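Local coordinates for protein L-threonine 3-dehydrogenase (Clostridioides difficile, PDB 7OL1) that probably catalyses the NAD-dependent oxidation of L-threonine at its C3 hydroxyl, at residues A[80-85]-A[127-132]; A[118-123]-A[175-180]. One frame throughout, in Å; residues are numbered along the deposited sequence.

Interaction 1. Residues A[80-85]-A[127-132]; sequences RFFEIA and KELDCK
Phe82 and Ala85 of helix 78-87 pack against Glu128 and Leu129, the last two residues of helix 108-129, in a small, largely apolar helix-to-helix contact on one side of the nucleotide-binding-type Rossmann domain. No hydrogen bond or salt bridge joins the two segments, and together they bury 166 Å², so the evidence lies in side-chain packing. Leu129 is the centre of it, its two methyls dividing the work. CD1 meets the methyl of Ala85, with Ala85 CB 3.7 Å from Leu129 CD1, while the other branch reaches the aromatic ring, Leu129 CD2 lying 3.9 Å from Phe82 CE1. The backbones come nearest at this same pair, Ala85 CA standing 8.5 Å from Leu129 CA.

Phe82 has CG anti to its backbone nitrogen (chi1 178°), which swings the ring out toward the partner helix although its CB does not start in that direction. Glu128 leaves its own backbone pointing at 80-85 and runs on extended beyond CG, crossing the phenylalanine at roughly a right angle. Its carboxylate comes up obliquely near the outer end of the ring, Glu128 OE2 lying 3.9 Å from Phe82 CZ, and the ring and carboxylate planes are tilted 30° apart. This is contact without a polar bond, on the more exposed side of the interface.

Just beyond Leu129 the helix stops: Asp130 takes a positive phi (60°), and the chain turns into strand 132-138, where Lys132 bonds through its backbone to Asp91 and Ile93. On the buried side, Ala85 and Phe81 also touch Ile125 of helix 108-129, and Phe81 and Ile84 rest on strand 25-28.

Interaction 2. Residues A[118-123]-A[175-180]; sequences GLINGL and DYYHSK
The ring of Tyr177 lies with one face against Leu123, and this CH-pi contact is the main meeting of 118-123 with 175-180. Leu123 CB stands 3.8 Å from the centroid of the Tyr177 ring and only 6° from its normal, so the methylene sits over the middle of the ring. Its nearly even distances to the ring atoms bear this out, the shortest being 3.9 Å from Leu123 CB to Tyr177 CG. Beyond CB the two branches part: CD1 lies along one side of the ring and CD2 by the tyrosine methylene. Leu123 CD1 comes within 3.7 Å of Tyr177 CD1, and Leu123 CD2 is 4.1 Å from Tyr177 CB. Leu123 has CG anti to its carbonyl carbon (chi1 -77°), which puts the methyls in these places.

Ile120, one turn earlier on the same helix, deals with the outer end. CG1 is anti to the backbone nitrogen (chi1 -174°), and the chain brings Ile120 CD1 to 4.0 Å from Tyr177 OH, a van der Waals approach beside the hydroxyl. Both CB atoms of the leucine-tyrosine pair point across the interface, where the backbones are at their closest, Leu123 CA to Tyr177 CA being 7.1 Å.

Leu123 also touches Phe133 and Thr185 on strands 132-138 and 184-194, while Leu109 of the second subunit packs on both Ile120 and Tyr177. The three touching residues are thus buried between the sheet and the subunit interface.

Chemically, the two segments are held by apolar packing and a CH-pi contact, with no hydrogen bond between them. The buried hydroxyl of Tyr177 is satisfied by Glu124 OE1, one residue past Leu123, a bond that would hold the far end of the ring close to helix 108-129.

From the N terminus, helix 78-87 comes first, and interaction 1 closes a loop of 41 residues from it, through strand 92-95, to the end of helix 108-129. The loop closed by interaction 2 begins inside that span, at 118-123, and ends at 175-180 on helix 162-181, so the two cross rather than nest. Helix 108-129 belongs to both; the centres of the two contacts are about 12 Å apart. Phe81, which belongs to 80-85 but does not touch 127-132, packs on 118-123, Phe81 CE2 lying 3.7 Å from Gly122 CA. Together they line three helices along the mainly parallel sheet, helices 108-129 and 162-181 both reaching the second subunit.

Interaction 1. Residues A[80-85]-A[127-132]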
loop_
_atom_site.group_PDB
_atom_site.type_symbol
_atom_site.label_atom_id
_atom_site.label_comp_id
_atom_site.label_asym_id
_atom_site.label_seq_id
_atom_site.Cartn_x
_atom_site.Cartn_y
_atom_site.Cartn_z
ATOM N N ARG A 80 -15.848 13.158 -15.190
ATOM C CA ARG A 80 -15.470 14.552 -15.565
ATOM C C ARG A 80 -13.965 14.568 -15.869
ATOM O O ARG A 80 -13.563 15.240 -16.843
ATOM C CB ARG A 80 -15.904 15.574 -14.511
ATOM C CG ARG A 80 -15.199 16.912 -14.643
ATOM C CD ARG A 80 -15.947 18.133 -15.166
ATOM N NE ARG A 80 -16.308 17.935 -16.547
ATOM C CZ ARG A 80 -16.276 18.848 -17.527
ATOM N NH1 ARG A 80 -15.850 20.091 -17.350
ATOM N NH2 ARG A 80 -16.671 18.462 -18.727
ATOM N N PHE A 81 -13.171 13.821 -15.096
ATOM C CA PHE A 81 -11.706 13.685 -15.293
ATOM C C PHE A 81 -11.486 13.242 -16.732
ATOM O O PHE A 81 -10.696 13.893 -17.470
ATOM C CB PHE A 81 -11.143 12.675 -14.288
ATOM C CG PHE A 81 -9.655 12.665 -14.033
ATOM C CD1 PHE A 81 -8.740 13.096 -14.979
ATOM C CD2 PHE A 81 -9.169 12.137 -12.845
ATOM C CE1 PHE A 81 -7.386 13.058 -14.713
ATOM C CE2 PHE A 81 -7.815 12.085 -12.592
ATOM C CZ PHE A 81 -6.933 12.550 -13.526
ATOM N N PHE A 82 -12.204 12.197 -17.143
ATOM C CA PHE A 82 -12.105 11.630 -18.518
ATOM C C PHE A 82 -12.533 12.683 -19.545
ATOM O O PHE A 82 -11.900 12.794 -20.605
ATOM C CB PHE A 82 -12.991 10.396 -18.631
ATOM C CG PHE A 82 -13.031 9.743 -19.985
ATOM C CD1 PHE A 82 -11.925 9.084 -20.490
ATOM C CD2 PHE A 82 -14.208 9.703 -20.719
ATOM C CE1 PHE A 82 -11.982 8.441 -21.723
ATOM C CE2 PHE A 82 -14.264 9.055 -21.943
ATOM C CZ PHE A 82 -13.145 8.437 -22.452
ATOM N N GLU A 83 -13.593 13.439 -19.240
ATOM C CA GLU A 83 -14.099 14.471 -20.166
ATOM C C GLU A 83 -12.946 15.417 -20.490
ATOM O O GLU A 83 -12.764 15.760 -21.698
ATOM C CB GLU A 83 -15.332 15.178 -19.588
ATOM C CG GLU A 83 -16.581 14.314 -19.651
ATOM C CD GLU A 83 -17.911 14.937 -19.270
ATOM O OE1 GLU A 83 -17.943 15.969 -18.546
ATOM O OE2 GLU A 83 -18.924 14.370 -19.714
ATOM N N ILE A 84 -12.210 15.858 -19.467
ATOM C CA ILE A 84 -11.164 16.907 -19.644
ATOM C C ILE A 84 -9.936 16.305 -20.326
ATOM O O ILE A 84 -9.357 16.988 -21.164
ATOM C CB ILE A 84 -10.862 17.619 -18.329
ATOM C CG1 ILE A 84 -12.053 18.512 -17.985
ATOM C CG2 ILE A 84 -9.575 18.422 -18.407
ATOM C CD1 ILE A 84 -12.356 18.529 -16.526
ATOM N N ALA A 85 -9.619 15.043 -20.082
ATOM C CA ALA A 85 -8.564 14.352 -20.852
ATOM C C ALA A 85 -8.924 14.375 -22.337
ATOM O O ALA A 85 -8.041 14.747 -23.119
ATOM C CB ALA A 85 -8.357 12.937 -20.370
ATOM N N LYS A 127 -4.810 4.180 -18.791
ATOM C CA LYS A 127 -4.975 2.827 -19.386
ATOM C C LYS A 127 -5.767 2.946 -20.693
ATOM O O LYS A 127 -5.402 2.259 -21.646
ATOM C CB LYS A 127 -5.680 1.875 -18.411
ATOM C CG LYS A 127 -5.793 0.427 -18.875
ATOM C CD LYS A 127 -6.671 -0.456 -17.998
ATOM C CE LYS A 127 -7.101 -1.725 -18.705
ATOM N NZ LYS A 127 -7.749 -2.710 -17.807
ATOM N N GLU A 128 -6.822 3.770 -20.721
ATOM C CA GLU A 128 -7.801 3.809 -21.836
ATOM C C GLU A 128 -7.231 4.650 -22.977
ATOM O O GLU A 128 -7.489 4.294 -24.115
ATOM C CB GLU A 128 -9.163 4.347 -21.393
ATOM C CG GLU A 128 -10.297 3.995 -22.351
ATOM C CD GLU A 128 -11.702 4.361 -21.885
ATOM O OE1 GLU A 128 -11.968 4.379 -20.643
ATOM O OE2 GLU A 128 -12.538 4.635 -22.768
ATOM N N LEU A 129 -6.473 5.700 -22.677
ATOM C CA LEU A 129 -6.009 6.711 -23.665
ATOM C C LEU A 129 -4.538 6.537 -24.068
ATOM O O LEU A 129 -4.093 7.342 -24.888
ATOM C CB LEU A 129 -6.169 8.096 -23.038
ATOM C CG LEU A 129 -7.595 8.497 -22.669
ATOM C CD1 LEU A 129 -7.680 10.012 -22.517
ATOM C CD2 LEU A 129 -8.602 7.981 -23.694
ATOM N N ASP A 130 -3.780 5.610 -23.477
ATOM C CA ASP A 130 -2.314 5.515 -23.715
ATOM C C ASP A 130 -1.617 6.811 -23.290
ATOM O O ASP A 130 -0.767 7.318 -24.033
ATOM C CB ASP A 130 -2.002 5.216 -25.182
ATOM C CG ASP A 130 -1.360 3.860 -25.345
ATOM O OD1 ASP A 130 -2.115 2.858 -25.361
ATOM O OD2 ASP A 130 -0.111 3.821 -25.401
ATOM N N CYS A 131 -1.948 7.331 -22.124
ATOM C CA CYS A 131 -1.254 8.511 -21.564
ATOM C C CYS A 131 -0.019 8.070 -20.809
ATOM O O CYS A 131 0.019 6.920 -20.312
ATOM C CB CYS A 131 -2.088 9.277 -20.555
ATOM S SG CYS A 131 -3.417 10.161 -21.380
ATOM N N LYS A 132 0.921 8.997 -20.783
ATOM C CA LYS A 132 2.004 9.115 -19.803
ATOM C C LYS A 132 1.326 9.559 -18.515
ATOM O O LYS A 132 0.506 10.486 -18.576
ATOM C CB LYS A 132 3.054 10.098 -20.329
ATOM C CG LYS A 132 3.735 9.637 -21.614
ATOM C CD LYS A 132 4.939 10.465 -21.988
ATOM C CE LYS A 132 4.649 11.435 -23.111
ATOM N NZ LYS A 132 4.662 10.752 -24.427
#

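Interaction 2. Residues A[118-123]-A[175-180]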
loop_
_atom_site.group_PDB
_atom_site.type_symbol
_atom_site.label_atom_id
_atom_site.label_comp_id
_atom_site.label_asym_id
_atom_site.label_seq_id
_atom_site.Cartn_x
_atom_site.Cartn_y
_atom_site.Cartn_z
ATOM N N GLY A 118 -8.830 9.455 -6.523
ATOM C CA GLY A 118 -8.286 10.362 -7.557
ATOM C C GLY A 118 -7.305 9.604 -8.441
ATOM O O GLY A 118 -7.455 9.642 -9.667
ATOM N N LEU A 119 -6.386 8.859 -7.813
ATOM C CA LEU A 119 -5.265 8.167 -8.486
ATOM C C LEU A 119 -5.831 7.053 -9.355
ATOM O O LEU A 119 -5.510 7.007 -10.566
ATOM C CB LEU A 119 -4.311 7.603 -7.436
ATOM C CG LEU A 119 -3.136 6.797 -7.982
ATOM C CD1 LEU A 119 -2.408 7.586 -9.048
ATOM C CD2 LEU A 119 -2.166 6.404 -6.874
ATOM N N ILE A 120 -6.622 6.163 -8.772
ATOM C CA ILE A 120 -7.159 4.998 -9.543
ATOM C C ILE A 120 -7.966 5.522 -10.736
ATOM O O ILE A 120 -7.968 4.877 -11.779
ATOM C CB ILE A 120 -7.955 4.034 -8.640
ATOM C CG1 ILE A 120 -8.380 2.776 -9.386
ATOM C CG2 ILE A 120 -9.142 4.700 -7.991
ATOM C CD1 ILE A 120 -7.809 1.544 -8.741
ATOM N N ASN A 121 -8.590 6.690 -10.614
ATOM C CA ASN A 121 -9.413 7.252 -11.706
ATOM C C ASN A 121 -8.446 7.611 -12.827
ATOM O O ASN A 121 -8.633 7.163 -13.976
ATOM C CB ASN A 121 -10.264 8.429 -11.215
ATOM C CG ASN A 121 -11.503 8.040 -10.417
ATOM O OD1 ASN A 121 -11.944 6.876 -10.387
ATOM N ND2 ASN A 121 -12.067 9.035 -9.746
ATOM N N GLY A 122 -7.430 8.397 -12.494
ATOM C CA GLY A 122 -6.385 8.803 -13.451
ATOM C C GLY A 122 -5.716 7.603 -14.109
ATOM O O GLY A 122 -5.340 7.711 -15.286
ATOM N N LEU A 123 -5.533 6.500 -13.389
ATOM C CA LEU A 123 -4.785 5.352 -13.948
ATOM C C LEU A 123 -5.687 4.703 -14.990
ATOM O O LEU A 123 -5.196 4.351 -16.075
ATOM C CB LEU A 123 -4.358 4.380 -12.841
ATOM C CG LEU A 123 -3.160 4.838 -12.007
ATOM C CD1 LEU A 123 -3.000 3.990 -10.764
ATOM C CD2 LEU A 123 -1.874 4.799 -12.824
ATOM N N ASP A 175 2.755 0.960 -10.163
ATOM C CA ASP A 175 3.624 -0.105 -10.752
ATOM C C ASP A 175 2.721 -1.217 -11.306
ATOM O O ASP A 175 3.050 -1.743 -12.388
ATOM C CB ASP A 175 4.731 -0.610 -9.815
ATOM C CG ASP A 175 5.944 0.319 -9.699
ATOM O OD1 ASP A 175 5.977 1.396 -10.353
ATOM O OD2 ASP A 175 6.852 -0.021 -8.920
ATOM N N TYR A 176 1.600 -1.538 -10.649
ATOM C CA TYR A 176 0.669 -2.597 -11.139
ATOM C C TYR A 176 0.128 -2.212 -12.525
ATOM O O TYR A 176 0.010 -3.125 -13.364
ATOM C CB TYR A 176 -0.490 -2.883 -10.185
ATOM C CG TYR A 176 -1.517 -3.864 -10.708
ATOM C CD1 TYR A 176 -1.304 -5.230 -10.593
ATOM C CD2 TYR A 176 -2.724 -3.449 -11.265
ATOM C CE1 TYR A 176 -2.229 -6.157 -11.057
ATOM C CE2 TYR A 176 -3.659 -4.366 -11.744
ATOM C CZ TYR A 176 -3.413 -5.736 -11.646
ATOM O OH TYR A 176 -4.295 -6.704 -12.106
ATOM N N TYR A 177 -0.188 -0.935 -12.769
ATOM C CA TYR A 177 -0.837 -0.510 -14.035
ATOM C C TYR A 177 0.201 -0.683 -15.147
ATOM O O TYR A 177 -0.180 -1.098 -16.279
ATOM C CB TYR A 177 -1.516 0.868 -13.890
ATOM C CG TYR A 177 -2.964 0.760 -13.465
ATOM C CD1 TYR A 177 -3.324 0.551 -12.141
ATOM C CD2 TYR A 177 -3.980 0.760 -14.407
ATOM C CE1 TYR A 177 -4.645 0.380 -11.764
ATOM C CE2 TYR A 177 -5.307 0.608 -14.046
ATOM C CZ TYR A 177 -5.643 0.417 -12.721
ATOM O OH TYR A 177 -6.951 0.266 -12.389
ATOM N N HIS A 178 1.486 -0.485 -14.829
ATOM C CA HIS A 178 2.592 -0.743 -15.794
ATOM C C HIS A 178 2.805 -2.250 -15.995
ATOM O O HIS A 178 2.813 -2.718 -17.150
ATOM C CB HIS A 178 3.894 -0.086 -15.364
ATOM C CG HIS A 178 4.986 -0.423 -16.316
ATOM N ND1 HIS A 178 5.019 0.113 -17.599
ATOM C CD2 HIS A 178 6.027 -1.284 -16.212
ATOM C CE1 HIS A 178 6.050 -0.390 -18.240
ATOM N NE2 HIS A 178 6.668 -1.258 -17.415
ATOM N N SER A 179 2.969 -3.012 -14.923
ATOM C CA SER A 179 3.358 -4.442 -15.023
ATOM C C SER A 179 2.247 -5.226 -15.722
ATOM O O SER A 179 2.543 -6.202 -16.388
ATOM C CB SER A 179 3.770 -5.024 -13.674
ATOM O OG SER A 179 2.678 -5.329 -12.814
ATOM N N LYS A 180 1.003 -4.789 -15.589
ATOM C CA LYS A 180 -0.167 -5.620 -15.934
ATOM C C LYS A 180 -0.776 -5.100 -17.230
ATOM O O LYS A 180 -1.223 -5.958 -17.973
ATOM C CB LYS A 180 -1.202 -5.602 -14.804
ATOM C CG LYS A 180 -2.517 -6.305 -15.124
ATOM C CD LYS A 180 -2.471 -7.807 -14.932
ATOM C CE LYS A 180 -3.748 -8.517 -15.331
ATOM N NZ LYS A 180 -3.865 -9.833 -14.659
#